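PDB 4WOD: taurocyamine kinase, which catalyses the reversible, magnesium-dependent transfer of phosphate from ATP to the guanidino compound taurocyamine, giving N-phosphotaurocyamine and ADP. Local coordinates for residues A[105-110]-A[337-342]; A[278-283]-A[319-324]. The protein carries 4 engineered substitutions. All blocks are in the same frame, centred on the assembly; numbering follows the deposited sequence.

Interaction 1 of 2, residues A[105-110]-A[337-342]; sequences LSFTDL and EMHSGV
H339 reaches from helix 331-355 to the backbone of T108, and its imidazole is the polar centre of this contact. NE2 donates to T108 O at 2.9 Å, with an N-H...O angle of 154°; the oxygen lies near the ring edge but somewhat out of the ring plane, and the donor is likewise tilted from the carbonyl plane. CG of H339 stands anti to the backbone N (chi1 -175°), which carries the ring away from the helix to the loop. A histidine suits the place because it joins a flat, packable ring to an N-H at the ring's far end. T108 OG1 lies in the ring plane, 3.1 Å from H339 CE1; this hydroxyl is also hydrogen-bonded to Y113 OH, so the loop itself helps to fix it beside the imidazole.

The aromatic contact comes from F107. Its CB sits over one face of the imidazole, 3.9 Å from the ring centroid, in a CH-pi contact, while CD1 approaches H339 CG at 3.6 Å. The two rings meet obliquely, planes 37° apart, and the side chains run past each other in opposite directions.

L110 completes the contact with its two methyls. CD2 lies obliquely against the NE2-CD2 side of the imidazole, 3.6 Å from H339 NE2. The apolar packing is left to CD1, which meets both M338 CE and V342 CG1, each at 3.9 Å. A branched leucine can thus serve the imidazole with one methyl and the apolar side chains of the helix with the other. The bend of M338 at its second torsion helps bring its terminal methyl to this point.

The loop before strand 117-126 is in this way pinned to helix 331-355, which lies against the eight-stranded antiparallel sheet of the phosphagen kinase catalytic domain.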
loop_
_atom_site.group_PDB
_atom_site.type_symbol
_atom_site.label_atom_id
_atom_site.label_comp_id
_atom_site.label_asym_id
_atom_site.label_seq_id
_atom_site.Cartn_x
_atom_site.Cartn_y
_atom_site.Cartn_z
ATOM N N LEU A 105 -1.965 34.677 11.070
ATOM C CA LEU A 105 -1.693 33.279 10.786
ATOM C C LEU A 105 -0.216 32.956 10.971
ATOM O O LEU A 105 0.663 33.705 10.530
ATOM C CB LEU A 105 -2.132 32.931 9.374
ATOM C CG LEU A 105 -1.811 31.513 8.920
ATOM C CD1 LEU A 105 -2.703 30.517 9.624
ATOM C CD2 LEU A 105 -1.968 31.412 7.418
ATOM N N SER A 106 0.054 31.830 11.621
ATOM C CA SER A 106 1.425 31.420 11.866
ATOM C C SER A 106 1.565 29.909 12.039
ATOM O O SER A 106 0.863 29.300 12.840
ATOM C CB SER A 106 1.969 32.129 13.103
ATOM O OG SER A 106 3.268 31.669 13.401
ATOM N N PHE A 107 2.486 29.333 11.276
ATOM C CA PHE A 107 2.870 27.921 11.369
ATOM C C PHE A 107 4.319 27.766 11.824
ATOM O O PHE A 107 5.177 28.548 11.416
ATOM C CB PHE A 107 2.728 27.247 10.011
ATOM C CG PHE A 107 1.324 27.137 9.540
ATOM C CD1 PHE A 107 0.459 26.211 10.118
ATOM C CD2 PHE A 107 0.863 27.942 8.527
ATOM C CE1 PHE A 107 -0.838 26.101 9.680
ATOM C CE2 PHE A 107 -0.442 27.835 8.081
ATOM C CZ PHE A 107 -1.289 26.921 8.654
ATOM N N THR A 108 4.613 26.732 12.603
ATOM C CA THR A 108 5.994 26.511 13.020
ATOM C C THR A 108 6.835 26.229 11.780
ATOM O O THR A 108 6.326 25.697 10.784
ATOM C CB THR A 108 6.128 25.348 14.048
ATOM O OG1 THR A 108 5.550 24.152 13.507
ATOM C CG2 THR A 108 5.423 25.705 15.346
ATOM N N ASP A 109 8.102 26.629 11.811
ATOM C CA ASP A 109 8.995 26.340 10.703
ATOM C C ASP A 109 9.187 24.832 10.637
ATOM O O ASP A 109 9.471 24.207 11.663
ATOM C CB ASP A 109 10.341 27.036 10.863
ATOM C CG ASP A 109 11.167 26.973 9.594
ATOM O OD1 ASP A 109 11.639 25.866 9.257
ATOM O OD2 ASP A 109 11.328 28.026 8.919
ATOM N N LEU A 110 9.057 24.241 9.446
ATOM C CA LEU A 110 9.055 22.780 9.364
ATOM C C LEU A 110 10.429 22.162 9.621
ATOM O O LEU A 110 10.539 20.954 9.884
ATOM C CB LEU A 110 8.505 22.329 7.999
ATOM C CG LEU A 110 6.974 22.381 7.991
ATOM C CD1 LEU A 110 6.352 22.077 6.611
ATOM C CD2 LEU A 110 6.416 21.445 9.058
ATOM N N GLU A 337 -3.815 20.967 6.975
ATOM C CA GLU A 337 -3.630 19.530 6.762
ATOM C C GLU A 337 -2.183 19.201 6.384
ATOM O O GLU A 337 -1.564 18.292 6.962
ATOM C CB GLU A 337 -4.581 19.020 5.677
ATOM C CG GLU A 337 -4.426 17.525 5.404
ATOM C CD GLU A 337 -5.209 17.059 4.184
ATOM O OE1 GLU A 337 -4.850 17.451 3.053
ATOM O OE2 GLU A 337 -6.188 16.302 4.357
ATOM N N MET A 338 -1.634 19.960 5.436
ATOM C CA MET A 338 -0.252 19.786 5.031
ATOM C C MET A 338 0.692 19.949 6.215
ATOM O O MET A 338 1.543 19.097 6.477
ATOM C CB MET A 338 0.122 20.793 3.938
ATOM C CG MET A 338 1.558 20.681 3.454
ATOM S SD MET A 338 2.687 21.807 4.332
ATOM C CE MET A 338 4.193 21.608 3.400
ATOM N N HIS A 339 0.548 21.055 6.927
ATOM C CA HIS A 339 1.523 21.371 7.958
ATOM C C HIS A 339 1.492 20.359 9.091
ATOM O O HIS A 339 2.546 19.914 9.564
ATOM C CB HIS A 339 1.304 22.766 8.519
ATOM C CG HIS A 339 2.362 23.166 9.498
ATOM N ND1 HIS A 339 2.226 22.976 10.856
ATOM C CD2 HIS A 339 3.583 23.719 9.314
ATOM C CE1 HIS A 339 3.316 23.402 11.468
ATOM N NE2 HIS A 339 4.152 23.867 10.557
ATOM N N SER A 340 0.281 20.010 9.520
ATOM C CA SER A 340 0.070 19.058 10.598
ATOM C C SER A 340 0.620 17.694 10.235
ATOM O O SER A 340 1.359 17.093 11.008
ATOM C CB SER A 340 -1.413 18.933 10.935
ATOM O OG SER A 340 -1.866 20.113 11.570
ATOM N N GLY A 341 0.227 17.202 9.067
ATOM C CA GLY A 341 0.678 15.900 8.606
ATOM C C GLY A 341 2.179 15.834 8.378
ATOM O O GLY A 341 2.829 14.870 8.815
ATOM N N VAL A 342 2.740 16.845 7.705
ATOM C CA VAL A 342 4.157 16.823 7.401
ATOM C C VAL A 342 4.943 16.876 8.718
ATOM O O VAL A 342 5.928 16.142 8.908
ATOM C CB VAL A 342 4.592 17.987 6.447
ATOM C CG1 VAL A 342 6.076 18.175 6.484
ATOM C CG2 VAL A 342 4.142 17.721 5.001
#

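Interaction 2 of 2, residues A[278-283]-A[319-324]; sequences ASVHAK and YDLSNK
A278 N gives its hydrogen to N323 OD1 at 2.7 Å, in the plane of the side-chain carbonyl. That carbonyl thus accepts just beyond the last bridge, S279 with S322; the backbone N of N323 reaches A278 O only weakly. An asparagine fits because ND2 can donate at the same time, here to L276 O and R325 O.

Further along, V280 and L321 form a hydrogen-bonded antiparallel pair, L321 N to V280 O being 2.9 Å and V280 N to L321 O 3.1 Å. In the next, A282 N to Y319 O and Y319 N to A282 O are both 2.8 Å, each in the plane of its carbonyl.

The non-hydrogen-bonded pairs are S279 with S322 and H281 with D320. D320 CG lies anti to its own N (chi1 -174°), turning the carboxylate along the neighbouring strand: OD2 takes a weak bond from S279 OG at 3.3 Å and lies 3.2 Å from H281 CE1. Ring and carboxylate planes are nearly perpendicular. The stronger partner of D320 is R277, through a salt bridge, while H281 NE2 is bonded to E310.

V280, A282, L321 and Y319 occupy the other face. V280 CG2 meets L321 CB at 4.1 Å, and A282 CB approaches L321 CD1.

Polar and charged groups thus gather on one face, hydrocarbon chiefly on the other. Residues 278-281 belong to the predicted ATP site, S279 and H281 being its members on the polar face. The R277 salt bridge probably favours an ionised D320, whose charge would help position that arginine.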
loop_
_atom_site.group_PDB
_atom_site.type_symbol
_atom_site.label_atom_id
_atom_site.label_comp_id
_atom_site.label_asym_id
_atom_site.label_seq_id
_atom_site.Cartn_x
_atom_site.Cartn_y
_atom_site.Cartn_z
ATOM N N ALA A 278 0.262 22.375 -1.267
ATOM C CA ALA A 278 1.322 22.827 -0.384
ATOM C C ALA A 278 2.246 21.659 -0.189
ATOM O O ALA A 278 1.781 20.567 0.098
ATOM C CB ALA A 278 0.765 23.283 0.943
ATOM N N SER A 279 3.544 21.879 -0.282
ATOM C CA SER A 279 4.455 20.750 -0.149
ATOM C C SER A 279 5.850 21.126 0.344
ATOM O O SER A 279 6.250 22.287 0.283
ATOM C CB SER A 279 4.569 20.048 -1.494
ATOM O OG SER A 279 5.388 20.813 -2.341
ATOM N N VAL A 280 6.584 20.122 0.823
ATOM C CA VAL A 280 8.016 20.238 1.081
ATOM C C VAL A 280 8.770 19.141 0.346
ATOM O O VAL A 280 8.216 18.061 0.097
ATOM C CB VAL A 280 8.363 20.127 2.584
ATOM C CG1 VAL A 280 7.822 21.307 3.324
ATOM C CG2 VAL A 280 7.832 18.776 3.192
ATOM N N HIS A 281 10.021 19.431 -0.009
ATOM C CA HIS A 281 10.987 18.386 -0.348
ATOM C C HIS A 281 11.729 18.023 0.930
ATOM O O HIS A 281 12.443 18.856 1.494
ATOM C CB HIS A 281 11.973 18.846 -1.418
ATOM C CG HIS A 281 11.475 18.672 -2.813
ATOM N ND1 HIS A 281 10.222 19.082 -3.211
ATOM C CD2 HIS A 281 12.059 18.125 -3.906
ATOM C CE1 HIS A 281 10.054 18.799 -4.491
ATOM N NE2 HIS A 281 11.154 18.218 -4.936
ATOM N N ALA A 282 11.553 16.796 1.405
ATOM C CA ALA A 282 12.130 16.435 2.693
ATOM C C ALA A 282 12.971 15.175 2.597
ATOM O O ALA A 282 12.646 14.280 1.823
ATOM C CB ALA A 282 11.034 16.245 3.727
ATOM N N LYS A 283 14.022 15.107 3.410
ATOM C CA LYS A 283 14.842 13.899 3.560
ATOM C C LYS A 283 14.266 12.961 4.617
ATOM O O LYS A 283 14.481 13.157 5.814
ATOM C CB LYS A 283 16.285 14.251 3.931
ATOM C CG LYS A 283 17.033 15.092 2.915
ATOM C CD LYS A 283 18.063 15.970 3.620
ATOM C CE LYS A 283 18.049 17.415 3.120
ATOM N NZ LYS A 283 18.610 18.378 4.131
ATOM N N TYR A 319 11.755 13.121 -0.536
ATOM C CA TYR A 319 10.405 13.027 -1.078
ATOM C C TYR A 319 9.685 14.349 -1.068
ATOM O O TYR A 319 9.956 15.206 -0.228
ATOM C CB TYR A 319 9.571 12.014 -0.296
ATOM C CG TYR A 319 9.975 10.600 -0.593
ATOM C CD1 TYR A 319 9.219 9.811 -1.463
ATOM C CD2 TYR A 319 11.131 10.061 -0.040
ATOM C CE1 TYR A 319 9.595 8.519 -1.755
ATOM C CE2 TYR A 319 11.521 8.780 -0.329
ATOM C CZ TYR A 319 10.746 8.002 -1.176
ATOM O OH TYR A 319 11.138 6.713 -1.456
ATOM N N ASP A 320 8.763 14.492 -2.014
ATOM C CA ASP A 320 7.792 15.575 -1.997
ATOM C C ASP A 320 6.591 15.113 -1.177
ATOM O O ASP A 320 5.991 14.071 -1.461
ATOM C CB ASP A 320 7.384 15.954 -3.424
ATOM C CG ASP A 320 6.472 17.172 -3.474
ATOM O OD1 ASP A 320 5.257 17.016 -3.226
ATOM O OD2 ASP A 320 6.961 18.285 -3.782
ATOM N N LEU A 321 6.266 15.875 -0.139
ATOM C CA LEU A 321 5.142 15.585 0.741
ATOM C C LEU A 321 4.161 16.735 0.651
ATOM O O LEU A 321 4.542 17.857 0.946
ATOM C CB LEU A 321 5.601 15.425 2.196
ATOM C CG LEU A 321 6.691 14.381 2.450
ATOM C CD1 LEU A 321 7.121 14.446 3.898
ATOM C CD2 LEU A 321 6.160 12.994 2.104
ATOM N N SER A 322 2.919 16.464 0.262
ATOM C CA SER A 322 1.898 17.525 0.150
ATOM C C SER A 322 0.540 17.136 0.766
ATOM O O SER A 322 0.283 15.966 1.009
ATOM C CB SER A 322 1.700 17.908 -1.323
ATOM O OG SER A 322 1.315 16.792 -2.099
ATOM N N ASN A 323 -0.321 18.126 1.027
ATOM C CA ASN A 323 -1.700 17.843 1.389
ATOM C C ASN A 323 -2.336 16.917 0.363
ATOM O O ASN A 323 -2.194 17.133 -0.838
ATOM C CB ASN A 323 -2.527 19.141 1.502
ATOM C CG ASN A 323 -2.383 20.060 0.284
ATOM O OD1 ASN A 323 -1.313 20.626 0.032
ATOM N ND2 ASN A 323 -3.490 20.247 -0.454
ATOM N N LYS A 324 -3.025 15.875 0.821
ATOM C CA LYS A 324 -3.679 14.980 -0.134
ATOM C C LYS A 324 -5.008 15.552 -0.628
ATOM O O LYS A 324 -5.523 15.124 -1.651
ATOM C CB LYS A 324 -3.907 13.596 0.480
ATOM C CG LYS A 324 -4.987 13.554 1.573
ATOM C CD LYS A 324 -5.151 12.151 2.166
ATOM C CE LYS A 324 -6.287 12.113 3.201
ATOM N NZ LYS A 324 -6.363 10.793 3.906
#

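How the interactions relate
M338 joins the two contacts: its CE, which meets L110 in interaction 1, is 3.5 Å from S279 C of interaction 2, and its CG is 3.4 Å from A278 O. V342 and L110 also touch V280, so the helix and loop of interaction 1 cover the part of the apolar face around V280 and L321. E337 lies beside the strand end, with OE1 3.3 Å from N323 CB and hydrogen-bonded to R325 N, a polar tie at the end of strand 318-323. The centres are about 11 Å apart, and that strand leads into helix 331-355. On the opposite face, S279 and H281 belong to the predicted ATP site; the side chain of S322 is about 12 Å from the bound arginine.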